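Local coordinates for prophenoloxidase b (Marsupenaeus japonicus, PDB 3WKY), which is a type 3 copper protein, probably the zymogen of a plasma phenoloxidase that hydroxylates monophenols and oxidises o-diphenols, at residues Ser84-Ala90 / His118-Arg123; Tyr312-Glu316 / Val348-Tyr353. All blocks are in the same frame, centred on the assembly; numbering follows the deposited sequence.

Overall arrangement
The two contacts lie in different parts of one subunit. Contact 1 joins two helices of the all-alpha domain; contact 2 sets a short hairpin strand against a one-turn helix in the copper-containing domain. Their centres are 30 Å apart and their nearest atoms about 19 Å apart, so they do not touch. Each connects with the Cu2-O2 site along the chain or through neighbours. H118 of contact 1 hydrogen-bonds L204 O, and Y121 on the same helix hydrogen-bonds H201; both partners follow closely on H199 and H203 of the copper pocket. In contact 2, helix 350-353 leads after two residues into helix 356-365, which holds H357 and H361.

Contact 1. Residues Ser84-Ala90 / His118-Arg123; sequences SKVFIEA and HTYYER
T119 sets its hydroxyl against the base of F87, with T119 OG1 3.2 Å from F87 CB and near the plane of the ring at its edge. This is helix-helix packing in the all-alpha domain of the hemocyanin family. Helices 84-89 and 118-122 run broadly the same way, at 41°, and their axes approach to 9.3 Å. The tight, buried part is formed by S84, F87, H118 and T119. S84 OG comes to the edge of the imidazole, 3.4 Å from H118 CD2. The polar ends here are satisfied elsewhere: S84 OG is shared between V80 O and K81 O, T119 OG1 bonds to A115 O, and H118 ND1 to L204 O. The F87 ring leads on to L96 and V99 of helix 93-103.

The side of I88, E122 and A90 is more open to solvent, although R123 itself is buried. There I88 CD1 packs 3.5 Å from E122 CB, in one of the two conformers of E122. R123, just past its helix, lays CG and CD along I88. A bend at chi3 (67°) turns the guanidinium to the carbonyls at the end of helix 74-89. R123 NH1 gives a nearly straight bond (175°) to A90 O at 3.0 Å, in the guanidinium plane. A weak bond runs from R123 NH1 to F87 O at 3.2 Å. R123 NH2 pairs with D125. A methionine in its place would probably leave A90 O without its charged donor and D125 without its mate. Water 1 accepts from R123 NH2 and donates to A90 O, each at 3.1 Å.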
loop_
_atom_site.group_PDB
_atom_site.type_symbol
_atom_site.label_atom_id
_atom_site.label_comp_id
_atom_site.label_asym_id
_atom_site.label_seq_id
_atom_site.Cartn_x
_atom_site.Cartn_y
_atom_site.Cartn_z
ATOM N N SER A 84 -19.315 19.399 -42.345
ATOM C CA SER A 84 -19.210 20.845 -42.497
ATOM C C SER A 84 -18.560 21.204 -43.831
ATOM O O SER A 84 -18.868 22.246 -44.407
ATOM C CB SER A 84 -18.434 21.468 -41.330
ATOM O OG SER A 84 -17.115 20.966 -41.284
ATOM N N LYS A 85 -17.668 20.344 -44.316
ATOM C CA LYS A 85 -16.984 20.589 -45.585
ATOM C C LYS A 85 -17.995 20.777 -46.714
ATOM O O LYS A 85 -17.864 21.685 -47.536
ATOM C CB LYS A 85 -16.027 19.442 -45.919
ATOM C CG LYS A 85 -15.424 19.523 -47.328
ATOM C CD LYS A 85 -14.599 18.291 -47.663
ATOM C CE LYS A 85 -14.224 18.253 -49.141
ATOM N NZ LYS A 85 -13.344 19.385 -49.528
ATOM N N VAL A 86 -19.015 19.924 -46.735
ATOM C CA VAL A 86 -20.064 20.015 -47.741
ATOM C C VAL A 86 -20.891 21.285 -47.561
ATOM O O VAL A 86 -21.200 21.963 -48.541
ATOM C CB VAL A 86 -20.974 18.762 -47.725
ATOM C CG1 VAL A 86 -22.072 18.880 -48.772
ATOM C CG2 VAL A 86 -20.146 17.511 -47.961
ATOM N N PHE A 87 -21.233 21.610 -46.312
ATOM C CA PHE A 87 -21.985 22.825 -46.004
ATOM C C PHE A 87 -21.200 24.067 -46.437
ATOM O O PHE A 87 -21.742 24.987 -47.049
ATOM C CB PHE A 87 -22.243 22.945 -44.497
ATOM C CG PHE A 87 -23.235 21.948 -43.944
ATOM C CD1 PHE A 87 -24.018 21.162 -44.778
ATOM C CD2 PHE A 87 -23.398 21.824 -42.568
ATOM C CE1 PHE A 87 -24.936 20.252 -44.245
ATOM C CE2 PHE A 87 -24.310 20.925 -42.028
ATOM C CZ PHE A 87 -25.083 20.138 -42.868
ATOM N N ILE A 88 -19.918 24.082 -46.089
ATOM C CA ILE A 88 -19.054 25.232 -46.321
ATOM C C ILE A 88 -18.824 25.452 -47.815
ATOM O O ILE A 88 -18.768 26.596 -48.282
ATOM C CB ILE A 88 -17.707 25.036 -45.593
ATOM C CG1 ILE A 88 -17.909 25.196 -44.081
ATOM C CG2 ILE A 88 -16.654 26.010 -46.099
ATOM C CD1 ILE A 88 -16.832 24.505 -43.237
ATOM N N GLU A 89 -18.709 24.357 -48.559
ATOM C CA GLU A 89 -18.388 24.434 -49.984
ATOM C C GLU A 89 -19.623 24.565 -50.884
ATOM O O GLU A 89 -19.496 24.644 -52.103
ATOM C CB GLU A 89 -17.525 23.241 -50.405
ATOM C CG GLU A 89 -16.126 23.238 -49.790
ATOM C CD GLU A 89 -15.299 22.027 -50.198
ATOM O OE1 GLU A 89 -15.846 21.122 -50.864
ATOM O OE2 GLU A 89 -14.101 21.977 -49.848
ATOM N N ALA A 90 -20.811 24.592 -50.287
ATOM C CA ALA A 90 -22.047 24.785 -51.049
ATOM C C ALA A 90 -21.995 26.092 -51.841
ATOM O O ALA A 90 -21.566 27.124 -51.316
ATOM C CB ALA A 90 -23.247 24.780 -50.124
ATOM N N HIS A 118 -20.027 25.229 -36.892
ATOM C CA HIS A 118 -18.700 25.402 -37.480
ATOM C C HIS A 118 -18.800 26.110 -38.828
ATOM O O HIS A 118 -17.952 26.943 -39.181
ATOM C CB HIS A 118 -17.989 24.062 -37.670
ATOM C CG HIS A 118 -16.641 24.185 -38.301
ATOM N ND1 HIS A 118 -15.659 25.028 -37.812
ATOM C CD2 HIS A 118 -16.099 23.576 -39.383
ATOM C CE1 HIS A 118 -14.580 24.927 -38.563
ATOM N NE2 HIS A 118 -14.819 24.047 -39.525
ATOM N N THR A 119 -19.846 25.768 -39.571
ATOM C CA THR A 119 -20.099 26.364 -40.887
ATOM C C THR A 119 -20.289 27.881 -40.814
ATOM O O THR A 119 -19.796 28.613 -41.683
ATOM C CB THR A 119 -21.306 25.696 -41.552
ATOM O OG1 THR A 119 -20.972 24.335 -41.860
ATOM C CG2 THR A 119 -21.694 26.431 -42.844
ATOM N N TYR A 120 -20.985 28.362 -39.790
ATOM C CA TYR A 120 -21.139 29.807 -39.622
ATOM C C TYR A 120 -19.806 30.508 -39.366
ATOM O O TYR A 120 -19.631 31.661 -39.751
ATOM C CB TYR A 120 -22.124 30.138 -38.501
ATOM C CG TYR A 120 -23.583 30.141 -38.899
ATOM C CD1 TYR A 120 -24.247 28.956 -39.190
ATOM C CD2 TYR A 120 -24.308 31.329 -38.949
ATOM C CE1 TYR A 120 -25.584 28.948 -39.531
ATOM C CE2 TYR A 120 -25.659 31.328 -39.290
ATOM C CZ TYR A 120 -26.285 30.130 -39.581
ATOM O OH TYR A 120 -27.620 30.107 -39.922
ATOM N N TYR A 121 -18.866 29.829 -38.710
ATOM C CA TYR A 121 -17.547 30.413 -38.496
ATOM C C TYR A 121 -16.713 30.394 -39.773
ATOM O O TYR A 121 -15.964 31.324 -40.049
ATOM C CB TYR A 121 -16.786 29.690 -37.365
ATOM C CG TYR A 121 -17.306 30.067 -36.006
ATOM C CD1 TYR A 121 -16.944 31.274 -35.425
ATOM C CD2 TYR A 121 -18.173 29.230 -35.310
ATOM C CE1 TYR A 121 -17.424 31.643 -34.192
ATOM C CE2 TYR A 121 -18.662 29.593 -34.070
ATOM C CZ TYR A 121 -18.280 30.807 -33.522
ATOM O OH TYR A 121 -18.756 31.196 -32.302
ATOM N N GLU A 122 -16.846 29.337 -40.559
ATOM C CA GLU A 122 -15.988 29.152 -41.724
ATOM C C GLU A 122 -16.500 29.889 -42.963
ATOM O O GLU A 122 -15.709 30.375 -43.769
ATOM C CB GLU A 122 -15.799 27.664 -42.031
ATOM C CG GLU A 122 -14.665 27.008 -41.251
ATOM C CD GLU A 122 -13.323 27.677 -41.511
ATOM O OE1 GLU A 122 -12.880 28.477 -40.663
ATOM O OE2 GLU A 122 -12.715 27.410 -42.570
ATOM N N ARG A 123 -17.819 29.966 -43.120
ATOM C CA ARG A 123 -18.364 30.661 -44.295
ATOM C C ARG A 123 -18.303 32.172 -44.091
ATOM O O ARG A 123 -18.681 32.679 -43.029
ATOM C CB ARG A 123 -19.797 30.226 -44.601
ATOM C CG ARG A 123 -19.916 28.841 -45.241
ATOM C CD ARG A 123 -21.362 28.552 -45.645
ATOM N NE ARG A 123 -21.835 29.420 -46.731
ATOM C CZ ARG A 123 -21.833 29.080 -48.021
ATOM N NH1 ARG A 123 -21.383 27.888 -48.396
ATOM N NH2 ARG A 123 -22.284 29.929 -48.942
HETATM O O HOH W 1 -21.161 30.135 -51.873
#

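Contact 2. Residues Tyr312-Glu316 / Val348-Tyr353; sequences YLIHE and VNPDVY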
loop_
_atom_site.group_PDB
_atom_site.type_symbol
_atom_site.label_atom_id
_atom_site.label_comp_id
_atom_site.label_asym_id
_atom_site.label_seq_id
_atom_site.Cartn_x
_atom_site.Cartn_y
_atom_site.Cartn_z
ATOM N N TYR A 312 13.653 23.067 -28.311
ATOM C CA TYR A 312 13.306 22.695 -29.670
ATOM C C TYR A 312 12.518 21.404 -29.739
ATOM O O TYR A 312 12.640 20.515 -28.899
ATOM C CB TYR A 312 14.541 22.634 -30.582
ATOM C CG TYR A 312 15.634 21.695 -30.129
ATOM C CD1 TYR A 312 15.568 20.341 -30.409
ATOM C CD2 TYR A 312 16.746 22.167 -29.441
ATOM C CE1 TYR A 312 16.567 19.473 -30.004
ATOM C CE2 TYR A 312 17.754 21.297 -29.030
ATOM C CZ TYR A 312 17.655 19.953 -29.321
ATOM O OH TYR A 312 18.643 19.077 -28.922
ATOM N N LEU A 313 11.656 21.338 -30.748
ATOM C CA LEU A 313 10.898 20.114 -30.993
ATOM C C LEU A 313 11.523 19.391 -32.171
ATOM O O LEU A 313 12.193 20.003 -33.009
ATOM C CB LEU A 313 9.431 20.425 -31.300
ATOM C CG LEU A 313 8.664 21.156 -30.198
ATOM C CD1 LEU A 313 7.193 21.357 -30.602
ATOM C CD2 LEU A 313 8.772 20.402 -28.873
ATOM N N ILE A 314 11.322 18.080 -32.238
ATOM C CA ILE A 314 11.798 17.340 -33.391
ATOM C C ILE A 314 10.652 17.115 -34.367
ATOM O O ILE A 314 9.596 16.586 -34.012
ATOM C CB ILE A 314 12.513 16.017 -33.009
ATOM C CG1 ILE A 314 12.971 15.287 -34.274
ATOM C CG2 ILE A 314 11.624 15.129 -32.138
ATOM C CD1 ILE A 314 13.942 14.156 -34.015
ATOM N N HIS A 315 10.857 17.551 -35.603
ATOM C CA HIS A 315 9.828 17.406 -36.619
ATOM C C HIS A 315 9.774 15.951 -37.056
ATOM O O HIS A 315 10.774 15.236 -36.983
ATOM C CB HIS A 315 10.130 18.308 -37.824
ATOM C CG HIS A 315 8.933 18.592 -38.676
ATOM N ND1 HIS A 315 8.393 17.659 -39.533
ATOM C CD2 HIS A 315 8.166 19.702 -38.795
ATOM C CE1 HIS A 315 7.342 18.180 -40.144
ATOM N NE2 HIS A 315 7.183 19.418 -39.714
ATOM N N GLU A 316 8.606 15.495 -37.487
ATOM C CA GLU A 316 8.512 14.119 -37.956
ATOM C C GLU A 316 9.401 13.907 -39.177
ATOM O O GLU A 316 9.813 12.780 -39.454
ATOM C CB GLU A 316 7.067 13.689 -38.214
ATOM C CG GLU A 316 6.309 14.521 -39.224
ATOM C CD GLU A 316 4.879 14.042 -39.386
ATOM O OE1 GLU A 316 4.560 12.940 -38.884
ATOM O OE2 GLU A 316 4.073 14.767 -40.006
ATOM N N VAL A 348 3.811 19.179 -34.960
ATOM C CA VAL A 348 5.003 18.888 -35.754
ATOM C C VAL A 348 5.359 17.401 -35.767
ATOM O O VAL A 348 6.087 16.949 -36.651
ATOM C CB VAL A 348 6.246 19.715 -35.332
ATOM C CG1 VAL A 348 5.982 21.206 -35.528
ATOM C CG2 VAL A 348 6.642 19.413 -33.888
ATOM N N ASN A 349 4.843 16.624 -34.816
ATOM C CA ASN A 349 5.248 15.222 -34.747
ATOM C C ASN A 349 4.296 14.376 -33.901
ATOM O O ASN A 349 4.596 14.068 -32.742
ATOM C CB ASN A 349 6.675 15.137 -34.183
ATOM C CG ASN A 349 7.381 13.840 -34.545
ATOM O OD1 ASN A 349 6.748 12.820 -34.820
ATOM N ND2 ASN A 349 8.706 13.875 -34.540
ATOM N N PRO A 350 3.137 14.018 -34.472
ATOM C CA PRO A 350 2.127 13.227 -33.757
ATOM C C PRO A 350 2.691 11.953 -33.141
ATOM O O PRO A 350 2.290 11.602 -32.022
ATOM C CB PRO A 350 1.124 12.877 -34.862
ATOM C CG PRO A 350 1.195 14.054 -35.791
ATOM C CD PRO A 350 2.650 14.471 -35.792
ATOM N N ASP A 351 3.594 11.264 -33.840
ATOM C CA ASP A 351 4.080 9.967 -33.350
ATOM C C ASP A 351 4.940 10.118 -32.098
ATOM O O ASP A 351 5.041 9.196 -31.290
ATOM C CB ASP A 351 4.890 9.221 -34.418
ATOM C CG ASP A 351 4.028 8.650 -35.526
ATOM O OD1 ASP A 351 2.787 8.758 -35.459
ATOM O OD2 ASP A 351 4.607 8.060 -36.460
ATOM N N VAL A 352 5.552 11.286 -31.944
ATOM C CA VAL A 352 6.444 11.536 -30.817
ATOM C C VAL A 352 5.760 12.281 -29.660
ATOM O O VAL A 352 5.935 11.902 -28.491
ATOM C CB VAL A 352 7.728 12.262 -31.295
ATOM C CG1 VAL A 352 8.501 12.883 -30.122
ATOM C CG2 VAL A 352 8.604 11.267 -32.066
ATOM N N TYR A 353 4.972 13.315 -29.979
ATOM C CA TYR A 353 4.332 14.153 -28.942
ATOM C C TYR A 353 2.875 13.787 -28.668
ATOM O O TYR A 353 2.302 14.209 -27.656
ATOM C CB TYR A 353 4.478 15.668 -29.256
ATOM C CG TYR A 353 5.915 16.059 -29.436
ATOM C CD1 TYR A 353 6.799 16.030 -28.365
ATOM C CD2 TYR A 353 6.410 16.418 -30.689
ATOM C CE1 TYR A 353 8.143 16.363 -28.529
ATOM C CE2 TYR A 353 7.740 16.757 -30.860
ATOM C CZ TYR A 353 8.602 16.721 -29.780
ATOM O OH TYR A 353 9.924 17.056 -29.945
HETATM O O HOH W 2 4.509 11.696 -36.509
#
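I314 is held by both of its backbone polar atoms. I314 N donates to Y353 OH at 2.9 Å, in a nearly straight bond (168°). I314 O takes a bond from N349 ND2, also 2.9 Å long. I314 O lies in the amide plane of N349, but the donor stands 50° out of the carbonyl plane of I314. N349 CG is anti to the backbone N (chi1 -158°), and this swings the amide over to the strand. A third bond joins the backbones directly, E316 N to V348 O at 3.0 Å.

V348 O has a second role. It sits over the centre of one face of the H315 imidazole, 3.7 Å above the ring plane. H315 ND1 bonds to N317 N, and a sugar lies beside the H315 side chain. Strand 312-314 forms an antiparallel hairpin with strand 320-322, where L313 pairs with V321. The turn between them bears the N-linked glycan on N317. The contact thus seats the hairpin on the start of helix 350-353 in the copper-containing domain.

The apolar contacts lie on the inner side. L313 CD1 packs 3.9 Å from V348 CG2, while L313 CD2 lies 3.8 Å from Y353 CZ. The Y353 ring has V352 CG1 over one face, and it also touches H303 and L304 of helix 294-310.

N349 holds the N-cap position. Its O takes the first-turn backbone bonds from V352 N and Y353 N, while its OD1 reaches D351 N through water 2. Water 2 donates to N349 OD1 at 3.0 Å and accepts from D351 N at 2.9 Å. Its link to E316 OE1 is less certain, because E316 has a second conformer.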